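PDB 5IL5: MlnD from Bacillus methylotrophicus, which is the dehydratase domain of a trans-AT polyketide synthase and probably removes water from beta-hydroxyacyl intermediates during macrolactin assembly. Local coordinates for residues D118-Y124 and S136-L142; I91-S97 and N239-I245; G56-K60 and Y179-L185; A233-N239 and S283-F287. All blocks are in the same frame, centred on the assembly; numbering follows the deposited sequence.

Contact 1 (D118-Y124 and S136-L142); sequences DNQGASY and SSGRLEL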
loop_
_atom_site.group_PDB
_atom_site.type_symbol
_atom_site.label_atom_id
_atom_site.label_comp_id
_atom_site.label_asym_id
_atom_site.label_seq_id
_atom_site.Cartn_x
_atom_site.Cartn_y
_atom_site.Cartn_z
ATOM N N ASP A 118 3.313 -15.054 11.873
ATOM C CA ASP A 118 3.210 -15.838 13.096
ATOM C C ASP A 118 4.599 -16.360 13.452
ATOM O O ASP A 118 5.585 -16.092 12.756
ATOM C CB ASP A 118 2.155 -16.944 12.952
ATOM C CG ASP A 118 2.501 -17.966 11.891
ATOM O OD1 ASP A 118 3.688 -18.098 11.536
ATOM O OD2 ASP A 118 1.569 -18.636 11.403
ATOM N N ASN A 119 4.674 -17.115 14.548
ATOM C CA ASN A 119 5.975 -17.496 15.092
ATOM C C ASN A 119 6.678 -18.511 14.201
ATOM O O ASN A 119 7.898 -18.436 14.011
ATOM C CB ASN A 119 5.803 -18.046 16.506
ATOM C CG ASN A 119 5.373 -16.979 17.490
ATOM O OD1 ASN A 119 4.346 -16.319 17.302
ATOM N ND2 ASN A 119 6.155 -16.803 18.552
ATOM N N GLN A 120 5.932 -19.470 13.656
ATOM C CA GLN A 120 6.511 -20.376 12.673
ATOM C C GLN A 120 7.010 -19.611 11.458
ATOM O O GLN A 120 8.116 -19.863 10.963
ATOM C CB GLN A 120 5.477 -21.417 12.255
ATOM C CG GLN A 120 5.228 -22.484 13.288
ATOM C CD GLN A 120 6.467 -23.297 13.548
ATOM O OE1 GLN A 120 7.324 -22.901 14.334
ATOM N NE2 GLN A 120 6.590 -24.426 12.863
ATOM N N GLY A 121 6.221 -18.656 10.982
ATOM C CA GLY A 121 6.541 -17.903 9.789
ATOM C C GLY A 121 5.384 -16.993 9.453
ATOM O O GLY A 121 5.039 -16.099 10.229
ATOM N N ALA A 122 4.770 -17.221 8.299
ATOM C CA ALA A 122 3.610 -16.455 7.888
ATOM C C ALA A 122 2.697 -17.356 7.074
ATOM O O ALA A 122 3.117 -18.379 6.528
ATOM C CB ALA A 122 4.006 -15.227 7.063
ATOM N N SER A 123 1.434 -16.964 7.012
ATOM C CA SER A 123 0.443 -17.628 6.189
ATOM C C SER A 123 -0.105 -16.618 5.198
ATOM O O SER A 123 0.019 -15.406 5.383
ATOM C CB SER A 123 -0.704 -18.207 7.026
ATOM O OG SER A 123 -1.567 -17.182 7.480
ATOM N N TYR A 124 -0.721 -17.131 4.143
ATOM C CA TYR A 124 -1.281 -16.267 3.126
ATOM C C TYR A 124 -2.593 -16.854 2.645
ATOM O O TYR A 124 -2.756 -18.075 2.584
ATOM C CB TYR A 124 -0.287 -16.065 1.965
ATOM C CG TYR A 124 -0.080 -17.253 1.044
ATOM C CD1 TYR A 124 -0.977 -17.531 0.024
ATOM C CD2 TYR A 124 1.029 -18.083 1.181
ATOM C CE1 TYR A 124 -0.787 -18.599 -0.818
ATOM C CE2 TYR A 124 1.229 -19.157 0.336
ATOM C CZ TYR A 124 0.317 -19.410 -0.662
ATOM O OH TYR A 124 0.494 -20.476 -1.514
ATOM N N SER A 136 -6.915 -20.029 -2.825
ATOM C CA SER A 136 -5.815 -20.892 -2.413
ATOM C C SER A 136 -5.186 -20.298 -1.158
ATOM O O SER A 136 -5.362 -19.113 -0.857
ATOM C CB SER A 136 -4.764 -21.052 -3.517
ATOM O OG SER A 136 -3.817 -19.998 -3.481
ATOM N N SER A 137 -4.472 -21.141 -0.417
ATOM C CA SER A 137 -3.822 -20.723 0.817
ATOM C C SER A 137 -2.499 -21.460 0.946
ATOM O O SER A 137 -2.277 -22.496 0.315
ATOM C CB SER A 137 -4.688 -20.982 2.056
ATOM O OG SER A 137 -5.089 -22.334 2.143
ATOM N N GLY A 138 -1.621 -20.913 1.775
ATOM C CA GLY A 138 -0.335 -21.538 1.985
ATOM C C GLY A 138 0.461 -20.825 3.053
ATOM O O GLY A 138 -0.026 -19.912 3.723
ATOM N N ARG A 139 1.690 -21.299 3.225
ATOM C CA ARG A 139 2.626 -20.768 4.196
ATOM C C ARG A 139 3.875 -20.254 3.498
ATOM O O ARG A 139 4.199 -20.648 2.373
ATOM C CB ARG A 139 3.003 -21.832 5.213
ATOM C CG ARG A 139 1.889 -22.144 6.177
ATOM C CD ARG A 139 2.371 -23.104 7.223
ATOM N NE ARG A 139 3.555 -22.593 7.901
ATOM C CZ ARG A 139 3.551 -21.619 8.805
ATOM N NH1 ARG A 139 2.419 -21.041 9.173
ATOM N NH2 ARG A 139 4.692 -21.228 9.349
ATOM N N LEU A 140 4.578 -19.377 4.198
ATOM C CA LEU A 140 5.793 -18.756 3.701
ATOM C C LEU A 140 6.903 -18.965 4.714
ATOM O O LEU A 140 6.708 -18.739 5.912
ATOM C CB LEU A 140 5.583 -17.263 3.448
ATOM C CG LEU A 140 4.382 -16.944 2.562
ATOM C CD1 LEU A 140 3.906 -15.522 2.778
ATOM C CD2 LEU A 140 4.759 -17.173 1.115
ATOM N N GLU A 141 8.048 -19.432 4.238
ATOM C CA GLU A 141 9.232 -19.498 5.076
ATOM C C GLU A 141 9.883 -18.123 5.079
ATOM O O GLU A 141 10.221 -17.590 4.017
ATOM C CB GLU A 141 10.200 -20.556 4.561
ATOM C CG GLU A 141 11.575 -20.446 5.188
ATOM C CD GLU A 141 12.251 -21.786 5.393
ATOM O OE1 GLU A 141 11.759 -22.802 4.844
ATOM O OE2 GLU A 141 13.278 -21.816 6.110
ATOM N N LEU A 142 10.057 -17.549 6.268
ATOM C CA LEU A 142 10.635 -16.219 6.391
ATOM C C LEU A 142 12.078 -16.217 6.855
ATOM O O LEU A 142 12.787 -15.236 6.609
ATOM C CB LEU A 142 9.791 -15.364 7.344
ATOM C CG LEU A 142 8.331 -15.171 6.939
ATOM C CD1 LEU A 142 7.685 -14.117 7.819
ATOM C CD2 LEU A 142 8.227 -14.797 5.460
#
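Tyr124 lays its ring on the backbone of Gly138 within the antiparallel beta hairpin of strands 122-128 and 134-140, part of what is predicted to be the N-terminal hotdog fold. In this tight part of the contact CG is set between the backbone N and the carbonyl carbon (chi1 72°), the ring folds across the partner strand, and Gly138 CA lies 3.7 Å from the Tyr124 centroid in a CH-pi contact over the face. Glycine suits the place because it has no side chain to hold the ring off. On the same side Leu140 CG packs 3.8 Å from Tyr124 CD2, and at the hairpin's end Ala122 CB meets Leu142 CD1 at 3.9 Å. Helix 74-86 touches Tyr124 through Ala78, while Ala122 also packs on Phe43 of the second subunit.

The other face, with Ser123 and Arg139, is looser and more open to solvent. There the long Arg139 side chain runs along the facing strand and, bent at chi3 (55°), brings its guanidinium to Asp118. The two planar groups are nearly coplanar, but the salt bridge is weak, with Arg139 NH1 3.4 Å from Asp118 OD2. The other carboxylate oxygen, OD1, accepts from Gly121 N at 2.7 Å, an Asx motif that steadies Asp118.

Contact 2 (I91-S97 and N239-I245); sequences IKLTELS and NIKECTI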
loop_
_atom_site.group_PDB
_atom_site.type_symbol
_atom_site.label_atom_id
_atom_site.label_comp_id
_atom_site.label_asym_id
_atom_site.label_seq_id
_atom_site.Cartn_x
_atom_site.Cartn_y
_atom_site.Cartn_z
ATOM N N ILE A 91 11.847 -17.976 -0.545
ATOM C CA ILE A 91 12.507 -19.134 -1.130
ATOM C C ILE A 91 11.618 -20.366 -1.096
ATOM O O ILE A 91 11.592 -21.136 -2.055
ATOM C CB ILE A 91 13.845 -19.409 -0.413
ATOM C CG1 ILE A 91 14.805 -18.223 -0.533
ATOM C CG2 ILE A 91 14.503 -20.645 -1.002
ATOM C CD1 ILE A 91 15.112 -17.808 -1.962
ATOM N N LYS A 92 10.882 -20.568 -0.012
ATOM C CA LYS A 92 10.185 -21.823 0.199
ATOM C C LYS A 92 8.759 -21.530 0.626
ATOM O O LYS A 92 8.525 -20.717 1.525
ATOM C CB LYS A 92 10.909 -22.668 1.252
ATOM C CG LYS A 92 10.666 -24.173 1.150
ATOM C CD LYS A 92 11.570 -24.924 2.118
ATOM C CE LYS A 92 11.410 -26.441 2.030
ATOM N NZ LYS A 92 12.206 -27.047 0.919
ATOM N N LEU A 93 7.815 -22.194 -0.023
ATOM C CA LEU A 93 6.414 -22.136 0.349
ATOM C C LEU A 93 6.002 -23.551 0.706
ATOM O O LEU A 93 6.407 -24.505 0.038
ATOM C CB LEU A 93 5.545 -21.585 -0.787
ATOM C CG LEU A 93 5.977 -20.192 -1.247
ATOM C CD1 LEU A 93 7.008 -20.299 -2.367
ATOM C CD2 LEU A 93 4.811 -19.313 -1.663
ATOM N N THR A 94 5.242 -23.697 1.782
ATOM C CA THR A 94 4.860 -25.018 2.245
ATOM C C THR A 94 3.357 -25.060 2.461
ATOM O O THR A 94 2.704 -24.032 2.645
ATOM C CB THR A 94 5.609 -25.397 3.534
ATOM O OG1 THR A 94 5.222 -24.525 4.603
ATOM C CG2 THR A 94 7.119 -25.270 3.312
ATOM N N GLU A 95 2.824 -26.278 2.421
ATOM C CA GLU A 95 1.431 -26.559 2.752
ATOM C C GLU A 95 0.487 -25.674 1.941
ATOM O O GLU A 95 -0.306 -24.901 2.477
ATOM C CB GLU A 95 1.189 -26.380 4.250
ATOM C CG GLU A 95 2.215 -27.062 5.138
ATOM C CD GLU A 95 1.971 -26.758 6.597
ATOM O OE1 GLU A 95 0.859 -26.253 6.908
ATOM O OE2 GLU A 95 2.887 -27.016 7.414
ATOM N N LEU A 96 0.603 -25.782 0.626
ATOM C CA LEU A 96 -0.266 -25.042 -0.274
ATOM C C LEU A 96 -1.586 -25.784 -0.438
ATOM O O LEU A 96 -1.615 -27.012 -0.550
ATOM C CB LEU A 96 0.401 -24.850 -1.634
ATOM C CG LEU A 96 1.759 -24.149 -1.648
ATOM C CD1 LEU A 96 2.900 -25.132 -1.393
ATOM C CD2 LEU A 96 1.959 -23.444 -2.976
ATOM N N SER A 97 -2.684 -25.034 -0.427
ATOM C CA SER A 97 -4.022 -25.605 -0.536
ATOM C C SER A 97 -4.815 -24.811 -1.564
ATOM O O SER A 97 -4.985 -23.598 -1.414
ATOM C CB SER A 97 -4.730 -25.587 0.819
ATOM O OG SER A 97 -6.012 -26.169 0.717
ATOM N N ASN A 239 -3.697 -30.059 -2.835
ATOM C CA ASN A 239 -2.620 -29.831 -1.882
ATOM C C ASN A 239 -1.262 -29.919 -2.564
ATOM O O ASN A 239 -1.077 -30.666 -3.525
ATOM C CB ASN A 239 -2.657 -30.842 -0.745
ATOM C CG ASN A 239 -3.789 -30.590 0.221
ATOM O OD1 ASN A 239 -4.881 -31.124 0.062
ATOM N ND2 ASN A 239 -3.534 -29.770 1.232
ATOM N N ILE A 240 -0.322 -29.114 -2.070
ATOM C CA ILE A 240 1.083 -29.212 -2.455
ATOM C C ILE A 240 1.917 -29.003 -1.197
ATOM O O ILE A 240 1.797 -27.966 -0.534
ATOM C CB ILE A 240 1.469 -28.195 -3.541
ATOM C CG1 ILE A 240 0.480 -28.319 -4.707
ATOM C CG2 ILE A 240 2.904 -28.442 -4.000
ATOM C CD1 ILE A 240 0.847 -27.553 -5.961
ATOM N N LYS A 241 2.751 -29.986 -0.859
ATOM C CA LYS A 241 3.455 -29.941 0.420
ATOM C C LYS A 241 4.558 -28.884 0.419
ATOM O O LYS A 241 4.626 -28.054 1.331
ATOM C CB LYS A 241 4.015 -31.326 0.766
ATOM C CG LYS A 241 2.936 -32.358 1.127
ATOM C CD LYS A 241 3.297 -33.151 2.393
ATOM C CE LYS A 241 2.197 -34.132 2.823
ATOM N NZ LYS A 241 1.000 -33.462 3.418
ATOM N N GLU A 242 5.437 -28.894 -0.587
ATOM C CA GLU A 242 6.545 -27.944 -0.627
ATOM C C GLU A 242 6.697 -27.320 -2.003
ATOM O O GLU A 242 6.442 -27.955 -3.031
ATOM C CB GLU A 242 7.879 -28.590 -0.241
ATOM C CG GLU A 242 8.151 -28.588 1.250
ATOM C CD GLU A 242 9.492 -29.196 1.587
ATOM O OE1 GLU A 242 10.141 -29.740 0.669
ATOM O OE2 GLU A 242 9.912 -29.105 2.760
ATOM N N CYS A 243 7.146 -26.063 -2.002
ATOM C CA CYS A 243 7.596 -25.379 -3.212
ATOM C C CYS A 243 8.843 -24.572 -2.871
ATOM O O CYS A 243 8.773 -23.606 -2.105
ATOM C CB CYS A 243 6.511 -24.474 -3.781
ATOM S SG CYS A 243 7.089 -23.566 -5.214
ATOM N N THR A 244 9.971 -24.952 -3.462
ATOM C CA THR A 244 11.258 -24.323 -3.208
ATOM C C THR A 244 11.779 -23.718 -4.502
ATOM O O THR A 244 11.711 -24.354 -5.559
ATOM C CB THR A 244 12.259 -25.343 -2.658
ATOM O OG1 THR A 244 11.644 -26.109 -1.611
ATOM C CG2 THR A 244 13.522 -24.661 -2.141
ATOM N N ILE A 245 12.299 -22.499 -4.416
ATOM C CA ILE A 245 12.812 -21.768 -5.569
ATOM C C ILE A 245 14.306 -21.605 -5.339
ATOM O O ILE A 245 14.733 -20.703 -4.607
ATOM C CB ILE A 245 12.126 -20.412 -5.753
ATOM C CG1 ILE A 245 10.603 -20.556 -5.740
ATOM C CG2 ILE A 245 12.550 -19.767 -7.066
ATOM C CD1 ILE A 245 9.932 -19.344 -5.194
#
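Lys92 starts with CG opposite its backbone N (chi1 -155°), runs straight through its methylenes and bends only at the end (chi4 83°), which swings NZ to Thr244 and Glu242 on the facing strand. This antiparallel pairing is the seam of a double-hotdog domain: strand 92-98, in the predicted N-terminal hotdog, runs edge to edge with strand 239-245 of the C-terminal one. Lys92 NZ donates to Thr244 OG1 at 2.8 Å, while its salt bridge to Glu242 OE1, at 3.4 Å, is weak. Tyr147 offers the same ammonium a cation-pi partner, so a long, flexible lysine can serve several groups on this partly exposed face.

Backbone bonds run the length of the seam. Leu93 and Cys243 form a hydrogen-bonded pair, with Leu93 N reaching Cys243 O almost straight (171°). At Glu95 the chain turns a corner, yet its N still finds Lys241 O at 2.8 Å; Lys241 and Glu242 form a classic beta bulge against Ser283 on the next strand.

The opposite face is apolar, as fits residues lying under helix 74-86, whose Ile75 touches both Leu96 and Cys243. Leu96 CB packs 4.0 Å from Ile240 CB. Further along, the two strands meet through Leu93 CD1 and Ile245 CD1, 4.2 Å apart.

Contact 3 (G56-K60 and Y179-L185); sequences GLYIK and YSCSDSL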
loop_
_atom_site.group_PDB
_atom_site.type_symbol
_atom_site.label_atom_id
_atom_site.label_comp_id
_atom_site.label_asym_id
_atom_site.label_seq_id
_atom_site.Cartn_x
_atom_site.Cartn_y
_atom_site.Cartn_z
ATOM N N GLY A 56 -2.854 -12.271 -20.489
ATOM C CA GLY A 56 -3.502 -13.050 -21.528
ATOM C C GLY A 56 -3.607 -14.515 -21.167
ATOM O O GLY A 56 -3.761 -15.371 -22.041
ATOM N N LEU A 57 -3.586 -14.799 -19.871
ATOM C CA LEU A 57 -3.352 -16.139 -19.352
ATOM C C LEU A 57 -4.664 -16.728 -18.853
ATOM O O LEU A 57 -5.259 -16.206 -17.905
ATOM C CB LEU A 57 -2.316 -16.099 -18.228
ATOM C CG LEU A 57 -1.084 -15.211 -18.455
ATOM C CD1 LEU A 57 -0.394 -14.929 -17.132
ATOM C CD2 LEU A 57 -0.103 -15.833 -19.438
ATOM N N TYR A 58 -5.115 -17.805 -19.495
ATOM C CA TYR A 58 -6.305 -18.516 -19.057
ATOM C C TYR A 58 -6.149 -20.003 -19.353
ATOM O O TYR A 58 -5.401 -20.399 -20.253
ATOM C CB TYR A 58 -7.579 -17.966 -19.724
ATOM C CG TYR A 58 -7.562 -17.999 -21.234
ATOM C CD1 TYR A 58 -7.903 -19.150 -21.936
ATOM C CD2 TYR A 58 -7.218 -16.866 -21.964
ATOM C CE1 TYR A 58 -7.886 -19.176 -23.320
ATOM C CE2 TYR A 58 -7.202 -16.884 -23.347
ATOM C CZ TYR A 58 -7.537 -18.041 -24.020
ATOM O OH TYR A 58 -7.519 -18.059 -25.395
ATOM N N ILE A 59 -6.860 -20.825 -18.577
ATOM C CA ILE A 59 -7.001 -22.246 -18.864
ATOM C C ILE A 59 -8.486 -22.572 -18.897
ATOM O O ILE A 59 -9.325 -21.812 -18.410
ATOM C CB ILE A 59 -6.276 -23.157 -17.840
ATOM C CG1 ILE A 59 -6.832 -22.979 -16.425
ATOM C CG2 ILE A 59 -4.784 -22.876 -17.836
ATOM C CD1 ILE A 59 -6.449 -24.117 -15.479
ATOM N N LYS A 60 -8.801 -23.719 -19.492
ATOM C CA LYS A 60 -10.150 -24.265 -19.501
ATOM C C LYS A 60 -10.079 -25.735 -19.121
ATOM O O LYS A 60 -9.123 -26.427 -19.482
ATOM C CB LYS A 60 -10.809 -24.126 -20.874
ATOM C CG LYS A 60 -10.629 -22.764 -21.529
ATOM C CD LYS A 60 -11.263 -22.731 -22.920
ATOM C CE LYS A 60 -11.192 -21.342 -23.542
ATOM N NZ LYS A 60 -11.815 -21.279 -24.890
ATOM N N TYR A 179 -7.963 -30.630 -20.546
ATOM C CA TYR A 179 -7.209 -29.426 -20.229
ATOM C C TYR A 179 -6.813 -28.731 -21.519
ATOM O O TYR A 179 -6.243 -29.360 -22.416
ATOM C CB TYR A 179 -5.952 -29.753 -19.414
ATOM C CG TYR A 179 -4.970 -28.606 -19.282
ATOM C CD1 TYR A 179 -4.010 -28.367 -20.258
ATOM C CD2 TYR A 179 -4.987 -27.778 -18.169
ATOM C CE1 TYR A 179 -3.110 -27.328 -20.135
ATOM C CE2 TYR A 179 -4.087 -26.739 -18.039
ATOM C CZ TYR A 179 -3.152 -26.519 -19.026
ATOM O OH TYR A 179 -2.250 -25.488 -18.903
ATOM N N SER A 180 -7.113 -27.441 -21.609
ATOM C CA SER A 180 -6.598 -26.611 -22.685
ATOM C C SER A 180 -6.193 -25.272 -22.090
ATOM O O SER A 180 -6.543 -24.939 -20.956
ATOM C CB SER A 180 -7.619 -26.418 -23.812
ATOM O OG SER A 180 -8.776 -25.746 -23.352
ATOM N N CYS A 181 -5.447 -24.501 -22.872
ATOM C CA CYS A 181 -4.855 -23.279 -22.358
ATOM C C CYS A 181 -4.544 -22.345 -23.517
ATOM O O CYS A 181 -4.459 -22.760 -24.675
ATOM C CB CYS A 181 -3.588 -23.577 -21.550
ATOM S SG CYS A 181 -2.223 -24.254 -22.518
ATOM N N SER A 182 -4.395 -21.067 -23.176
ATOM C CA SER A 182 -3.987 -20.045 -24.130
ATOM C C SER A 182 -2.568 -20.300 -24.629
ATOM O O SER A 182 -1.726 -20.861 -23.921
ATOM C CB SER A 182 -4.087 -18.668 -23.475
ATOM O OG SER A 182 -3.241 -18.580 -22.344
ATOM N N ASP A 183 -2.301 -19.874 -25.867
ATOM C CA ASP A 183 -0.970 -20.067 -26.440
ATOM C C ASP A 183 0.106 -19.436 -25.572
ATOM O O ASP A 183 1.262 -19.876 -25.592
ATOM C CB ASP A 183 -0.889 -19.467 -27.843
ATOM C CG ASP A 183 -1.796 -20.162 -28.830
ATOM O OD1 ASP A 183 -2.326 -21.249 -28.502
ATOM O OD2 ASP A 183 -1.973 -19.621 -29.944
ATOM N N SER A 184 -0.253 -18.405 -24.805
ATOM C CA SER A 184 0.686 -17.784 -23.883
ATOM C C SER A 184 1.138 -18.734 -22.786
ATOM O O SER A 184 2.104 -18.420 -22.084
ATOM C CB SER A 184 0.052 -16.550 -23.247
ATOM O OG SER A 184 -1.137 -16.911 -22.570
ATOM N N LEU A 185 0.480 -19.881 -22.628
ATOM C CA LEU A 185 0.868 -20.883 -21.642
ATOM C C LEU A 185 1.337 -22.184 -22.285
ATOM O O LEU A 185 1.450 -23.204 -21.599
ATOM C CB LEU A 185 -0.294 -21.157 -20.692
ATOM C CG LEU A 185 -0.605 -20.030 -19.711
ATOM C CD1 LEU A 185 -2.011 -20.163 -19.163
ATOM C CD2 LEU A 185 0.402 -20.055 -18.584
#
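Tyr58 turns one ring face to Ser182, whose CB stands 3.6 Å from the ring centroid and only 15° off the normal, a CH-pi contact. A chi1 of 57°, which tucks Tyr58 CG between its own N and C, turns the ring across to this partner. A small serine suits this place, since its methylene can rest on the ring while its hydroxyl points elsewhere: Ser182 OG is 2.7 Å from Ser184 OG, to which it is hydrogen-bonded, and it accepts a long, weak bond from Tyr58 N.

Ile59 and Tyr179 are set differently, their side chains crossing at about a right angle. Ile59 CG2 does the touching, 3.9 Å from Tyr179 CE2, and the same methyl also meets Cys181 CB and Leu185 CD1. The phenol of Tyr179 is fixed from beyond, its OH being hydrogen-bonded to Glu219 and Gln223 of helix 215-229.

The two segments form a short two-stranded antiparallel sheet that ties the predicted N-terminal hotdog, through strand 59-61, to strand 179-181 of the C-terminal one. Lys60 and Ser180 exchange both backbone bonds, and Ser182 N donates to Tyr58 O at 3.2 Å. On the outer side Lys60 stretches out fully, as befits a lysine at the surface. Its CB passes 3.6 Å from Ser180 OG, and its NZ makes a weak, long ion pair with Glu67.

Contact 4 (A233-N239 and S283-F287); sequences AGELPEN and SGLVF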
loop_
_atom_site.group_PDB
_atom_site.type_symbol
_atom_site.label_atom_id
_atom_site.label_comp_id
_atom_site.label_asym_id
_atom_site.label_seq_id
_atom_site.Cartn_x
_atom_site.Cartn_y
_atom_site.Cartn_z
ATOM N N ALA A 233 -6.267 -37.128 -13.178
ATOM C CA ALA A 233 -6.144 -35.709 -12.917
ATOM C C ALA A 233 -7.486 -35.174 -12.452
ATOM O O ALA A 233 -8.521 -35.440 -13.072
ATOM C CB ALA A 233 -5.687 -34.979 -14.179
ATOM N N GLY A 234 -7.465 -34.429 -11.351
ATOM C CA GLY A 234 -8.624 -33.722 -10.863
ATOM C C GLY A 234 -8.743 -32.321 -11.402
ATOM O O GLY A 234 -9.688 -31.602 -11.061
ATOM N N GLU A 235 -7.792 -31.910 -12.242
ATOM C CA GLU A 235 -7.757 -30.564 -12.801
ATOM C C GLU A 235 -7.976 -29.522 -11.707
ATOM O O GLU A 235 -8.620 -28.491 -11.920
ATOM C CB GLU A 235 -8.785 -30.410 -13.928
ATOM C CG GLU A 235 -8.213 -30.649 -15.325
ATOM C CD GLU A 235 -8.230 -32.118 -15.725
ATOM O OE1 GLU A 235 -9.310 -32.745 -15.655
ATOM O OE2 GLU A 235 -7.160 -32.652 -16.090
ATOM N N LEU A 236 -7.448 -29.809 -10.517
ATOM C CA LEU A 236 -7.320 -28.846 -9.432
ATOM C C LEU A 236 -6.362 -29.454 -8.415
ATOM O O LEU A 236 -6.675 -30.502 -7.836
ATOM C CB LEU A 236 -8.668 -28.538 -8.780
ATOM C CG LEU A 236 -8.574 -27.637 -7.546
ATOM C CD1 LEU A 236 -9.657 -26.579 -7.620
ATOM C CD2 LEU A 236 -8.685 -28.428 -6.247
ATOM N N PRO A 237 -5.196 -28.855 -8.162
ATOM C CA PRO A 237 -4.273 -29.478 -7.205
ATOM C C PRO A 237 -4.636 -29.100 -5.783
ATOM O O PRO A 237 -4.255 -28.036 -5.285
ATOM C CB PRO A 237 -2.896 -28.942 -7.626
ATOM C CG PRO A 237 -3.156 -27.800 -8.576
ATOM C CD PRO A 237 -4.633 -27.623 -8.744
ATOM N N GLU A 238 -5.359 -30.002 -5.118
ATOM C CA GLU A 238 -5.916 -29.711 -3.802
ATOM C C GLU A 238 -4.825 -29.350 -2.802
ATOM O O GLU A 238 -4.998 -28.427 -1.999
ATOM C CB GLU A 238 -6.739 -30.909 -3.320
ATOM C CG GLU A 238 -7.713 -30.615 -2.177
ATOM C CD GLU A 238 -8.801 -31.671 -2.047
ATOM O OE1 GLU A 238 -8.612 -32.801 -2.559
ATOM O OE2 GLU A 238 -9.847 -31.365 -1.435
ATOM N N ASN A 239 -3.697 -30.059 -2.835
ATOM C CA ASN A 239 -2.620 -29.831 -1.882
ATOM C C ASN A 239 -1.262 -29.919 -2.564
ATOM O O ASN A 239 -1.077 -30.666 -3.525
ATOM C CB ASN A 239 -2.657 -30.842 -0.745
ATOM C CG ASN A 239 -3.789 -30.590 0.221
ATOM O OD1 ASN A 239 -4.881 -31.124 0.062
ATOM N ND2 ASN A 239 -3.534 -29.770 1.232
ATOM N N SER A 283 7.061 -30.533 -4.465
ATOM C CA SER A 283 6.960 -31.854 -3.874
ATOM C C SER A 283 5.532 -32.128 -3.412
ATOM O O SER A 283 4.808 -31.223 -2.990
ATOM C CB SER A 283 7.926 -31.968 -2.695
ATOM O OG SER A 283 8.041 -33.309 -2.256
ATOM N N GLY A 284 5.147 -33.397 -3.478
ATOM C CA GLY A 284 3.888 -33.856 -2.915
ATOM C C GLY A 284 2.650 -33.131 -3.398
ATOM O O GLY A 284 1.755 -32.838 -2.594
ATOM N N LEU A 285 2.560 -32.859 -4.697
ATOM C CA LEU A 285 1.310 -32.383 -5.276
ATOM C C LEU A 285 0.291 -33.517 -5.297
ATOM O O LEU A 285 0.584 -34.613 -5.785
ATOM C CB LEU A 285 1.544 -31.861 -6.696
ATOM C CG LEU A 285 0.348 -31.297 -7.480
ATOM C CD1 LEU A 285 0.797 -30.291 -8.532
ATOM C CD2 LEU A 285 -0.476 -32.407 -8.132
ATOM N N VAL A 286 -0.908 -33.251 -4.767
ATOM C CA VAL A 286 -1.970 -34.247 -4.672
ATOM C C VAL A 286 -3.274 -33.638 -5.171
ATOM O O VAL A 286 -3.635 -32.523 -4.778
ATOM C CB VAL A 286 -2.136 -34.770 -3.232
ATOM C CG1 VAL A 286 -3.050 -35.982 -3.216
ATOM C CG2 VAL A 286 -0.780 -35.117 -2.628
ATOM N N PHE A 287 -3.983 -34.370 -6.027
ATOM C CA PHE A 287 -5.265 -33.908 -6.549
ATOM C C PHE A 287 -6.395 -34.202 -5.569
ATOM O O PHE A 287 -6.494 -35.305 -5.026
ATOM C CB PHE A 287 -5.564 -34.567 -7.893
ATOM C CG PHE A 287 -4.829 -33.959 -9.042
ATOM C CD1 PHE A 287 -5.268 -32.772 -9.606
ATOM C CD2 PHE A 287 -3.700 -34.565 -9.560
ATOM C CE1 PHE A 287 -4.595 -32.204 -10.668
ATOM C CE2 PHE A 287 -3.025 -34.001 -10.623
ATOM C CZ PHE A 287 -3.471 -32.818 -11.175
#
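Phe287, the last modelled residue, meets the loop 233-239 with its ring. Its CB already lies 3.9 Å from Gly234 N. With CG beside the backbone N (chi1 -79°) the ring swings over the loop, and the same Gly234 N then sits over one face toward the rim, 3.5 Å from Phe287 CG and also near CD2. Going outward, CD1 comes 3.2 Å from Leu236 O and CE1 3.6 Å from Glu235 N, both approached obliquely. Ala233 CA, which CE2 faces, stands over the middle of the ring, 4.2 Å from the Phe287 centroid, as a CH-pi contact, and at the tip Phe287 CZ touches Ala233 CB at 4.3 Å. Small residues at 233 and 234 suit this place, because the flat ring lies against main chain as much as against side chains.

Asn239 pairs with Val286 through two backbone bonds. Glu238 and Asn239 together face Val286, a classic beta bulge that carries the chain into strand 239-245 of the predicted C-terminal hotdog. Pro237 CB packs on Leu285 CG at 4.0 Å, an apolar contact just before the strand, where the proline ring needs no hydrogen-bond partner.

Leu285 bonds through its backbone to Tyr267 on strand 266-272, while the Phe287 ring, at the end of strand 278-286, lies against Tyr222 and Val225 of helix 215-229.

How the contacts relate
Contacts 1, 2 and 4 follow one another across neighbouring strands. The centres of contacts 1 and 2 are about 10 Å apart, joined where Ser137 O lies 2.7 Å from Ser97 N, while contacts 2 and 4, with centres about 12 Å apart, share Asn239 and meet at Glu242 O and Ser283 N, 3.0 Å apart. Contact 3 stands aside, about 12 Å from contact 2 and about 5 Å from contact 4 between nearest atoms. Contacts 2 and 3 both join the predicted N- and C-terminal hotdogs, with centres about 23 Å apart on opposite sides of the chain's centre, whereas contacts 1 and 4 each stay within one hotdog. In dehydratases of this family the active site generally lies between the two hotdogs.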